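Serine/threonine-protein kinase Tel1 (PDB 6SKY) is a PI3K-related serine/threonine kinase that binds ATP and magnesium and probably activates checkpoint signalling at damaged DNA, phosphorylating Ser/Thr-Gln sites. Local coordinates at residues 2370-2382 with 2397-2411. Residues are numbered along the deposited sequence; the frame is centred on the assembly and turned at random.
Sequences RSEFLKLCIENYL and RFMALWLEKSEEEVA
Leu2401 is a knob in the hole formed by Leu2374, Cys2377, Ile2378 and Tyr2381, where two helices of the FAT domain's alpha solenoid run roughly antiparallel, 142° apart, with axes 10.2 Å from each other. CD2 of Leu2401 does most of the touching, 3.6 Å from Cys2377 SG, a slim side chain that lets the methyl sink close to the opposing helix, and it also meets the edge of the Tyr2381 ring. One turn away Leu2382 CD2 sits 3.8 Å from the centroid of the Phe2398 ring, a CH-pi contact over its face, while Ile2378 CG2 reaches the ring edge. With CG anti to the backbone N (chi1 160°), Phe2398 places its ring between Leu2382 CD2 on one face and Trp2402 CB, offset toward the rim, on the other. A serine here would probably leave Leu2382 without its aromatic platform and open a gap beside Ile2378. Ile2378 CD1 presses on Ala2411 CB at 3.7 Å, the small residue allowing close approach. Leu2374 stays buried, its CD1 against the aliphatic CG and CE of Lys2405. Toward solvent the packing thins: Lys2375 lays its extended aliphatic chain across Val2410, and Glu2408, in a weak salt bridge with Lys2405, touches Leu2374 CD2 through OE1. Helix 2286-2303 flanks the two helices, its Asp2300 taking a salt bridge from Arg2397 NE, while helix 2444-2459 packs against Trp2402 and Val2414 of helix 2409-2418 extends the apolar seam past Ile2378.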
# COMPACT_ATOMS: atom_id res chain seq x y z
N ARG A 2370 36.34 9.40 5.75
CA ARG A 2370 35.34 10.15 6.51
C ARG A 2370 35.66 11.64 6.56
O ARG A 2370 34.74 12.47 6.56
CB ARG A 2370 35.23 9.59 7.92
CG ARG A 2370 34.82 8.16 7.97
CD ARG A 2370 34.52 7.75 9.38
NE ARG A 2370 33.33 8.40 9.90
CZ ARG A 2370 32.10 7.95 9.70
NH1 ARG A 2370 31.06 8.60 10.21
NH2 ARG A 2370 31.90 6.86 8.98
N SER A 2371 36.93 12.01 6.60
CA SER A 2371 37.29 13.42 6.60
C SER A 2371 36.94 14.09 5.28
O SER A 2371 36.45 15.23 5.26
CB SER A 2371 38.78 13.57 6.89
OG SER A 2371 39.20 14.91 6.73
N GLU A 2372 37.18 13.40 4.16
CA GLU A 2372 36.76 13.94 2.88
C GLU A 2372 35.25 14.12 2.81
O GLU A 2372 34.76 15.14 2.31
CB GLU A 2372 37.24 13.04 1.74
CG GLU A 2372 38.72 13.14 1.48
CD GLU A 2372 39.21 12.06 0.54
OE1 GLU A 2372 38.39 11.21 0.12
OE2 GLU A 2372 40.42 12.06 0.22
N PHE A 2373 34.50 13.13 3.30
CA PHE A 2373 33.05 13.28 3.30
C PHE A 2373 32.61 14.47 4.13
O PHE A 2373 31.68 15.19 3.75
CB PHE A 2373 32.39 12.01 3.81
CG PHE A 2373 32.16 10.99 2.76
CD1 PHE A 2373 31.92 11.36 1.46
CD2 PHE A 2373 32.18 9.65 3.08
CE1 PHE A 2373 31.71 10.42 0.50
CE2 PHE A 2373 31.97 8.71 2.11
CZ PHE A 2373 31.74 9.09 0.83
N LEU A 2374 33.25 14.70 5.27
CA LEU A 2374 32.89 15.84 6.10
C LEU A 2374 33.16 17.16 5.39
O LEU A 2374 32.33 18.07 5.42
CB LEU A 2374 33.66 15.79 7.42
CG LEU A 2374 33.39 16.91 8.40
CD1 LEU A 2374 32.03 16.73 9.02
CD2 LEU A 2374 34.46 16.94 9.46
N LYS A 2375 34.33 17.28 4.76
CA LYS A 2375 34.62 18.48 3.99
C LYS A 2375 33.55 18.75 2.94
O LYS A 2375 33.02 19.86 2.85
CB LYS A 2375 35.98 18.36 3.31
CG LYS A 2375 37.14 18.83 4.12
CD LYS A 2375 38.43 18.60 3.37
CE LYS A 2375 39.64 19.01 4.20
NZ LYS A 2375 40.93 18.76 3.50
N LEU A 2376 33.23 17.73 2.14
CA LEU A 2376 32.26 17.93 1.07
C LEU A 2376 30.89 18.28 1.61
O LEU A 2376 30.18 19.12 1.04
CB LEU A 2376 32.19 16.69 0.19
CG LEU A 2376 33.44 16.36 -0.60
CD1 LEU A 2376 33.25 15.07 -1.33
CD2 LEU A 2376 33.73 17.48 -1.56
N CYS A 2377 30.50 17.66 2.73
CA CYS A 2377 29.19 17.93 3.31
C CYS A 2377 29.08 19.38 3.75
O CYS A 2377 28.11 20.07 3.41
CB CYS A 2377 28.96 16.99 4.49
SG CYS A 2377 27.31 16.98 5.15
N ILE A 2378 30.06 19.87 4.51
CA ILE A 2378 29.97 21.24 5.01
C ILE A 2378 30.04 22.23 3.86
O ILE A 2378 29.25 23.19 3.79
CB ILE A 2378 31.07 21.50 6.05
CG1 ILE A 2378 30.65 20.93 7.39
CG2 ILE A 2378 31.33 22.97 6.19
CD1 ILE A 2378 31.66 21.14 8.46
N GLU A 2379 30.96 22.02 2.91
CA GLU A 2379 31.10 22.95 1.81
C GLU A 2379 29.84 23.03 0.97
O GLU A 2379 29.41 24.12 0.59
CB GLU A 2379 32.28 22.53 0.95
CG GLU A 2379 32.32 23.20 -0.39
CD GLU A 2379 33.47 22.71 -1.23
OE1 GLU A 2379 34.31 21.97 -0.70
OE2 GLU A 2379 33.54 23.08 -2.42
N ASN A 2380 29.21 21.89 0.68
CA ASN A 2380 28.02 21.93 -0.16
C ASN A 2380 26.79 22.43 0.58
O ASN A 2380 25.92 23.02 -0.04
CB ASN A 2380 27.76 20.56 -0.77
CG ASN A 2380 28.78 20.19 -1.80
OD1 ASN A 2380 28.95 20.88 -2.79
ND2 ASN A 2380 29.46 19.10 -1.58
N TYR A 2381 26.69 22.22 1.89
CA TYR A 2381 25.62 22.88 2.64
C TYR A 2381 25.75 24.39 2.55
O TYR A 2381 24.77 25.10 2.30
CB TYR A 2381 25.63 22.44 4.10
CG TYR A 2381 24.79 21.24 4.37
CD1 TYR A 2381 23.55 21.11 3.81
CD2 TYR A 2381 25.24 20.22 5.19
CE1 TYR A 2381 22.78 20.01 4.05
CE2 TYR A 2381 24.48 19.13 5.43
CZ TYR A 2381 23.25 19.03 4.86
OH TYR A 2381 22.48 17.92 5.10
N LEU A 2382 26.97 24.90 2.73
CA LEU A 2382 27.15 26.35 2.67
C LEU A 2382 26.91 26.89 1.27
O LEU A 2382 26.35 27.98 1.11
CB LEU A 2382 28.54 26.72 3.15
CG LEU A 2382 28.70 26.64 4.66
CD1 LEU A 2382 30.08 27.02 5.03
CD2 LEU A 2382 27.70 27.54 5.32
N ARG A 2397 20.74 22.11 9.83
CA ARG A 2397 21.58 20.93 9.70
C ARG A 2397 23.05 21.30 9.62
O ARG A 2397 23.89 20.65 10.25
CB ARG A 2397 21.15 20.12 8.49
CG ARG A 2397 21.96 18.87 8.27
CD ARG A 2397 22.10 18.06 9.53
NE ARG A 2397 23.18 17.09 9.42
CZ ARG A 2397 23.73 16.46 10.45
NH1 ARG A 2397 24.71 15.60 10.26
NH2 ARG A 2397 23.29 16.69 11.68
N PHE A 2398 23.38 22.35 8.87
CA PHE A 2398 24.75 22.83 8.87
C PHE A 2398 25.19 23.23 10.26
O PHE A 2398 26.32 22.98 10.65
CB PHE A 2398 24.92 24.01 7.92
CG PHE A 2398 26.14 24.83 8.23
CD1 PHE A 2398 27.38 24.39 7.83
CD2 PHE A 2398 26.04 26.00 8.94
CE1 PHE A 2398 28.49 25.12 8.13
CE2 PHE A 2398 27.16 26.72 9.23
CZ PHE A 2398 28.38 26.29 8.82
N MET A 2399 24.30 23.88 11.02
CA MET A 2399 24.67 24.35 12.35
C MET A 2399 24.94 23.19 13.29
O MET A 2399 25.93 23.20 14.02
CB MET A 2399 23.57 25.25 12.89
CG MET A 2399 23.98 26.09 14.06
SD MET A 2399 25.55 26.91 13.73
CE MET A 2399 25.11 27.95 12.35
N ALA A 2400 24.07 22.19 13.28
CA ALA A 2400 24.32 21.00 14.10
C ALA A 2400 25.64 20.35 13.72
O ALA A 2400 26.46 20.02 14.58
CB ALA A 2400 23.17 20.01 13.94
N LEU A 2401 25.87 20.18 12.42
CA LEU A 2401 27.08 19.52 11.95
C LEU A 2401 28.33 20.30 12.29
O LEU A 2401 29.37 19.72 12.58
CB LEU A 2401 26.97 19.30 10.44
CG LEU A 2401 28.06 18.51 9.76
CD1 LEU A 2401 27.99 17.08 10.21
CD2 LEU A 2401 27.83 18.60 8.29
N TRP A 2402 28.26 21.63 12.26
CA TRP A 2402 29.43 22.44 12.56
C TRP A 2402 29.70 22.49 14.05
O TRP A 2402 30.86 22.50 14.47
CB TRP A 2402 29.25 23.85 12.02
CG TRP A 2402 30.42 24.73 12.24
CD1 TRP A 2402 31.72 24.37 12.24
CD2 TRP A 2402 30.40 26.13 12.48
NE1 TRP A 2402 32.52 25.45 12.46
CE2 TRP A 2402 31.72 26.55 12.61
CE3 TRP A 2402 29.38 27.08 12.59
CZ2 TRP A 2402 32.06 27.87 12.86
CZ3 TRP A 2402 29.71 28.38 12.83
CH2 TRP A 2402 31.04 28.77 12.96
N LEU A 2403 28.65 22.54 14.87
CA LEU A 2403 28.88 22.59 16.31
C LEU A 2403 29.35 21.25 16.85
O LEU A 2403 30.04 21.21 17.86
CB LEU A 2403 27.61 23.04 17.03
CG LEU A 2403 27.13 24.46 16.77
CD1 LEU A 2403 26.06 24.85 17.76
CD2 LEU A 2403 28.27 25.44 16.81
N GLU A 2404 29.00 20.15 16.19
CA GLU A 2404 29.56 18.86 16.60
C GLU A 2404 31.06 18.81 16.35
O GLU A 2404 31.80 18.21 17.13
CB GLU A 2404 28.87 17.72 15.88
CG GLU A 2404 27.50 17.40 16.41
CD GLU A 2404 26.77 16.37 15.57
OE1 GLU A 2404 27.42 15.75 14.69
OE2 GLU A 2404 25.56 16.18 15.78
N LYS A 2405 31.53 19.43 15.27
CA LYS A 2405 32.92 19.37 14.84
C LYS A 2405 33.66 20.66 15.14
O LYS A 2405 34.48 21.11 14.34
CB LYS A 2405 33.00 19.07 13.35
CG LYS A 2405 32.16 17.91 12.92
CD LYS A 2405 32.71 16.63 13.47
CE LYS A 2405 31.97 15.45 12.91
NZ LYS A 2405 32.73 14.21 13.16
N SER A 2406 33.38 21.28 16.27
CA SER A 2406 34.04 22.54 16.59
C SER A 2406 35.53 22.37 16.83
O SER A 2406 36.27 23.36 16.79
CB SER A 2406 33.38 23.19 17.79
OG SER A 2406 33.11 22.24 18.81
N GLU A 2407 36.00 21.15 17.08
CA GLU A 2407 37.42 20.92 17.33
C GLU A 2407 38.18 20.57 16.06
O GLU A 2407 39.32 21.02 15.88
CB GLU A 2407 37.61 19.81 18.36
CG GLU A 2407 37.55 20.29 19.79
CD GLU A 2407 36.14 20.46 20.28
OE1 GLU A 2407 35.23 19.85 19.68
OE2 GLU A 2407 35.94 21.19 21.27
N GLU A 2408 37.58 19.78 15.18
CA GLU A 2408 38.25 19.32 13.97
C GLU A 2408 38.57 20.49 13.06
O GLU A 2408 37.68 21.07 12.44
CB GLU A 2408 37.38 18.30 13.26
CG GLU A 2408 36.73 17.32 14.20
CD GLU A 2408 36.25 16.07 13.50
OE1 GLU A 2408 36.38 16.00 12.26
OE2 GLU A 2408 35.75 15.15 14.18
N GLU A 2409 39.86 20.84 12.95
CA GLU A 2409 40.24 22.07 12.27
C GLU A 2409 39.94 22.05 10.78
O GLU A 2409 39.90 23.11 10.15
CB GLU A 2409 41.73 22.35 12.50
CG GLU A 2409 42.07 23.82 12.60
CD GLU A 2409 41.36 24.52 13.75
OE1 GLU A 2409 41.04 23.84 14.75
OE2 GLU A 2409 41.11 25.74 13.66
N VAL A 2410 39.71 20.87 10.21
CA VAL A 2410 39.34 20.79 8.80
C VAL A 2410 37.97 21.40 8.56
O VAL A 2410 37.76 22.16 7.60
CB VAL A 2410 39.42 19.32 8.34
CG1 VAL A 2410 38.25 18.96 7.47
CG2 VAL A 2410 40.73 19.07 7.63
N ALA A 2411 37.02 21.10 9.44
CA ALA A 2411 35.70 21.71 9.35
C ALA A 2411 35.79 23.22 9.48
O ALA A 2411 35.12 23.96 8.75
CB ALA A 2411 34.78 21.14 10.43